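Local coordinates for protein exodeoxyribonuclease III (Methanosarcina mazei, PDB 5J8N) that probably cleaves DNA at apurinic or apyrimidinic sites and may trim double-stranded DNA from its 3' ends, using magnesium or manganese ions, at residues A131-A136 with L185-L190; A138-S141 with K145-I148. The protein carries 3 engineered substitutions. All blocks are in the same frame, centred on the assembly; numbering follows the deposited sequence. Where two conformers were deposited one is given.

Contact 1: A131-A136 with L185-L190; sequences AFLDYA and LAAGYL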
# COMPACT_ATOMS: atom_id res chain seq x y z
N ALA A 131 -3.17 -13.82 8.04
CA ALA A 131 -4.54 -13.35 8.26
C ALA A 131 -5.03 -12.60 7.05
O ALA A 131 -6.16 -12.76 6.65
CB ALA A 131 -4.64 -12.48 9.51
N PHE A 132 -4.21 -11.71 6.49
CA PHE A 132 -4.59 -11.04 5.30
C PHE A 132 -4.90 -11.99 4.14
O PHE A 132 -5.92 -11.80 3.45
CB PHE A 132 -3.47 -10.06 4.89
CG PHE A 132 -3.54 -9.70 3.39
CD1 PHE A 132 -4.54 -8.86 2.95
CD2 PHE A 132 -2.70 -10.30 2.46
CE1 PHE A 132 -4.66 -8.55 1.56
CE2 PHE A 132 -2.85 -10.03 1.10
CZ PHE A 132 -3.84 -9.21 0.66
N LEU A 133 -4.07 -13.01 3.94
CA LEU A 133 -4.32 -13.90 2.80
C LEU A 133 -5.65 -14.61 2.99
O LEU A 133 -6.44 -14.73 2.04
CB LEU A 133 -3.16 -14.89 2.66
CG LEU A 133 -3.32 -15.84 1.47
CD1 LEU A 133 -3.62 -15.06 0.20
CD2 LEU A 133 -2.06 -16.68 1.38
N ASP A 134 -5.95 -15.03 4.21
CA ASP A 134 -7.22 -15.70 4.42
C ASP A 134 -8.39 -14.76 4.21
O ASP A 134 -9.43 -15.15 3.64
CB ASP A 134 -7.29 -16.33 5.82
CG ASP A 134 -6.40 -17.56 5.98
OD1 ASP A 134 -5.91 -18.11 4.98
OD2 ASP A 134 -6.14 -17.96 7.11
N TYR A 135 -8.26 -13.53 4.65
CA TYR A 135 -9.27 -12.52 4.47
C TYR A 135 -9.52 -12.25 3.00
O TYR A 135 -10.70 -12.25 2.57
CB TYR A 135 -8.85 -11.24 5.19
CG TYR A 135 -9.83 -10.14 5.15
CD1 TYR A 135 -9.95 -9.33 4.03
CD2 TYR A 135 -10.69 -9.91 6.24
CE1 TYR A 135 -10.88 -8.27 4.00
CE2 TYR A 135 -11.61 -8.87 6.21
CZ TYR A 135 -11.68 -8.05 5.08
OH TYR A 135 -12.60 -7.02 5.08
N ALA A 136 -8.47 -11.99 2.24
CA ALA A 136 -8.63 -11.71 0.81
C ALA A 136 -9.20 -12.93 0.13
O ALA A 136 -10.13 -12.79 -0.69
CB ALA A 136 -7.30 -11.32 0.26
N LEU A 185 0.52 -14.72 -4.45
CA LEU A 185 0.20 -14.58 -5.88
C LEU A 185 -0.36 -15.87 -6.46
O LEU A 185 -1.27 -15.83 -7.27
CB LEU A 185 1.43 -14.13 -6.67
CG LEU A 185 2.00 -12.76 -6.25
CD1 LEU A 185 3.11 -12.35 -7.19
CD2 LEU A 185 0.94 -11.68 -6.20
N ALA A 186 0.17 -17.02 -6.03
CA ALA A 186 -0.33 -18.31 -6.49
C ALA A 186 -1.79 -18.58 -6.12
O ALA A 186 -2.45 -19.38 -6.80
CB ALA A 186 0.57 -19.42 -5.98
N ALA A 187 -2.31 -17.87 -5.12
CA ALA A 187 -3.73 -17.98 -4.78
C ALA A 187 -4.63 -17.28 -5.78
O ALA A 187 -5.84 -17.38 -5.68
CB ALA A 187 -3.98 -17.41 -3.38
N GLY A 188 -4.03 -16.59 -6.75
CA GLY A 188 -4.78 -16.00 -7.86
C GLY A 188 -4.78 -14.49 -7.84
O GLY A 188 -5.82 -13.87 -8.10
N TYR A 189 -3.63 -13.88 -7.59
CA TYR A 189 -3.51 -12.45 -7.57
C TYR A 189 -2.34 -12.07 -8.47
O TYR A 189 -1.38 -12.85 -8.61
CB TYR A 189 -3.30 -11.89 -6.15
CG TYR A 189 -4.41 -12.28 -5.18
CD1 TYR A 189 -4.35 -13.47 -4.47
CD2 TYR A 189 -5.49 -11.40 -4.94
CE1 TYR A 189 -5.36 -13.82 -3.61
CE2 TYR A 189 -6.51 -11.76 -4.07
CZ TYR A 189 -6.41 -12.95 -3.40
OH TYR A 189 -7.40 -13.31 -2.50
N LEU A 190 -2.38 -10.84 -8.97
CA LEU A 190 -1.36 -10.31 -9.88
C LEU A 190 -0.67 -9.13 -9.30
O LEU A 190 -1.33 -8.23 -8.73
CB LEU A 190 -2.01 -9.88 -11.22
CG LEU A 190 -2.80 -10.97 -11.88
CD1 LEU A 190 -3.47 -10.40 -13.14
CD2 LEU A 190 -1.88 -12.15 -12.23
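Y189 reaches out to helix 119-141 and meets it at A136. Its OH lies 3.4 Å from A136 CB and 3.2 Å from A136 C, close against the helix backbone. A136 O, although near, accepts no hydrogen bond from it; the hydroxyl bonds instead to N137 OD1, one residue further along the same helix, which satisfies this buried polar atom. The ring gets there because CG stands beside the backbone N of Y189, anti to the carbonyl carbon (chi1 -57°). One turn earlier on the helix, the CD1 methyl of L133 approaches the ring obliquely, 4.4 Å from Y189 CE1, and also meets A187 CB at 4.3 Å. In the second shell, the backbone turn after helix 175-186 positions A187 and Y189: L185 O accepts from both G188 N (2.9 Å) and Y189 N (3.1 Å), and G188 leaves helical geometry with positive phi (113°). F184 packs against both L133 and the Y189 ring. The contact thus joins helix 119-141 to the end of helix 175-186 and to strand 189-191, part of the helix-on-sheet layering of the DNase I-like alpha/beta sandwich.

Contact 2: A138-S141 with K145-I148; sequences ALKS and KLVI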
# COMPACT_ATOMS: atom_id res chain seq x y z
N ALA A 138 -11.20 -15.21 1.23
CA ALA A 138 -12.61 -15.38 1.49
C ALA A 138 -13.41 -14.43 0.61
O ALA A 138 -14.44 -14.87 0.07
CB ALA A 138 -12.90 -15.16 3.00
N LEU A 139 -13.00 -13.18 0.48
CA LEU A 139 -13.71 -12.26 -0.42
C LEU A 139 -13.66 -12.74 -1.90
O LEU A 139 -14.65 -12.66 -2.62
CB LEU A 139 -13.15 -10.84 -0.34
CG LEU A 139 -13.45 -10.15 1.01
CD1 LEU A 139 -12.79 -8.78 1.00
CD2 LEU A 139 -14.93 -10.03 1.25
N LYS A 140 -12.50 -13.21 -2.32
CA LYS A 140 -12.34 -13.68 -3.69
C LYS A 140 -13.25 -14.89 -3.95
O LYS A 140 -13.84 -15.00 -5.03
CB LYS A 140 -10.86 -14.01 -3.95
CG LYS A 140 -10.56 -14.19 -5.45
CD LYS A 140 -9.03 -14.12 -5.68
CE LYS A 140 -8.37 -15.36 -5.14
NZ LYS A 140 -8.76 -16.57 -5.94
N SER A 141 -13.42 -15.79 -2.97
CA SER A 141 -14.27 -16.96 -3.06
C SER A 141 -15.71 -16.55 -3.34
O SER A 141 -16.45 -17.26 -3.98
CB SER A 141 -14.16 -17.78 -1.74
OG SER A 141 -15.23 -18.71 -1.60
N LYS A 145 -14.12 -8.52 -6.74
CA LYS A 145 -12.93 -8.05 -7.49
C LYS A 145 -12.11 -7.29 -6.51
O LYS A 145 -12.59 -6.28 -5.98
CB LYS A 145 -13.36 -7.18 -8.70
CG LYS A 145 -14.02 -8.02 -9.84
CD LYS A 145 -15.41 -7.48 -10.19
CE LYS A 145 -15.30 -6.32 -11.19
NZ LYS A 145 -16.52 -5.42 -11.30
N LEU A 146 -10.88 -7.72 -6.25
CA LEU A 146 -10.05 -7.15 -5.20
C LEU A 146 -8.91 -6.35 -5.74
O LEU A 146 -8.13 -6.84 -6.57
CB LEU A 146 -9.46 -8.27 -4.34
CG LEU A 146 -10.55 -8.96 -3.51
CD1 LEU A 146 -10.15 -10.37 -3.13
CD2 LEU A 146 -10.85 -8.14 -2.27
N VAL A 147 -8.74 -5.14 -5.21
CA VAL A 147 -7.57 -4.31 -5.45
C VAL A 147 -6.94 -4.14 -4.08
O VAL A 147 -7.63 -3.72 -3.14
CB VAL A 147 -7.96 -2.94 -6.04
CG1 VAL A 147 -6.73 -2.06 -6.21
CG2 VAL A 147 -8.64 -3.13 -7.32
N ILE A 148 -5.66 -4.47 -3.95
CA ILE A 148 -4.96 -4.37 -2.68
C ILE A 148 -3.76 -3.50 -2.88
O ILE A 148 -2.84 -3.83 -3.63
CB ILE A 148 -4.50 -5.76 -2.17
CG1 ILE A 148 -5.73 -6.68 -2.05
CG2 ILE A 148 -3.79 -5.62 -0.83
CD1 ILE A 148 -5.65 -7.90 -2.98
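L139 and K140, near the end of helix 119-141, rest on the side chain of L146, the first residue of strand 146-149. The two elements are the second half of a beta-alpha-beta unit: strand 106-111 leads into the helix, and strand 146-149 returns parallel to strand 106-111 in the same sheet. After the helix ends, the chain needs only three residues to pass from S141 to K145, so the helix and the returning strand are already close where they meet.

L139 comes first. Its side chain points to the strand and crosses that of L146 at about a right angle, with CD1 3.9 Å from L146 CD2. The same methyl of L146 also lies 4.0 Å from L139 CB, so it touches the leucine both at its root and at one branch tip.

K140 follows and meets the other branch of L146 through its backbone and the base of its side chain. Beyond CB the chain heads away from the strand: CG is anti to the backbone N (chi1 -166°), and bends at the third and fourth torsions bring NZ to A187 O, to which it hydrogen-bonds. The side chain also touches Y189 and S227. The lysine thus packs with its base while its ammonium group is held by a carbonyl on the turn before strand 189-191.

L146 itself, buried and facing the helix, touches both residues. CD2 faces L139, whereas CD1, though also near L139 CB, lies 3.8 Å from both K140 N and K140 CB.

In the fold
Both contacts are buried, lie away from the magnesium site and the probable catalytic residues, and use successive parts of helix 119-141. Contact 2 is the local one, closing a short helix-to-strand connection by van der Waals packing with no hydrogen bond across its segments. Contact 1 spans 48 intervening residues and ties the same helix to a later helix end and strand 189-191 of the same sheet; its packing is also largely apolar, but an aromatic hydroxyl enters it. The two sites, with centres about 8 Å apart, are joined directly: besides the lysine bond to the turn, A136 O lies 3.4 Å from L146 CD1. Y189 also touches L146 and I148, continuing the buried layer between helix and sheet.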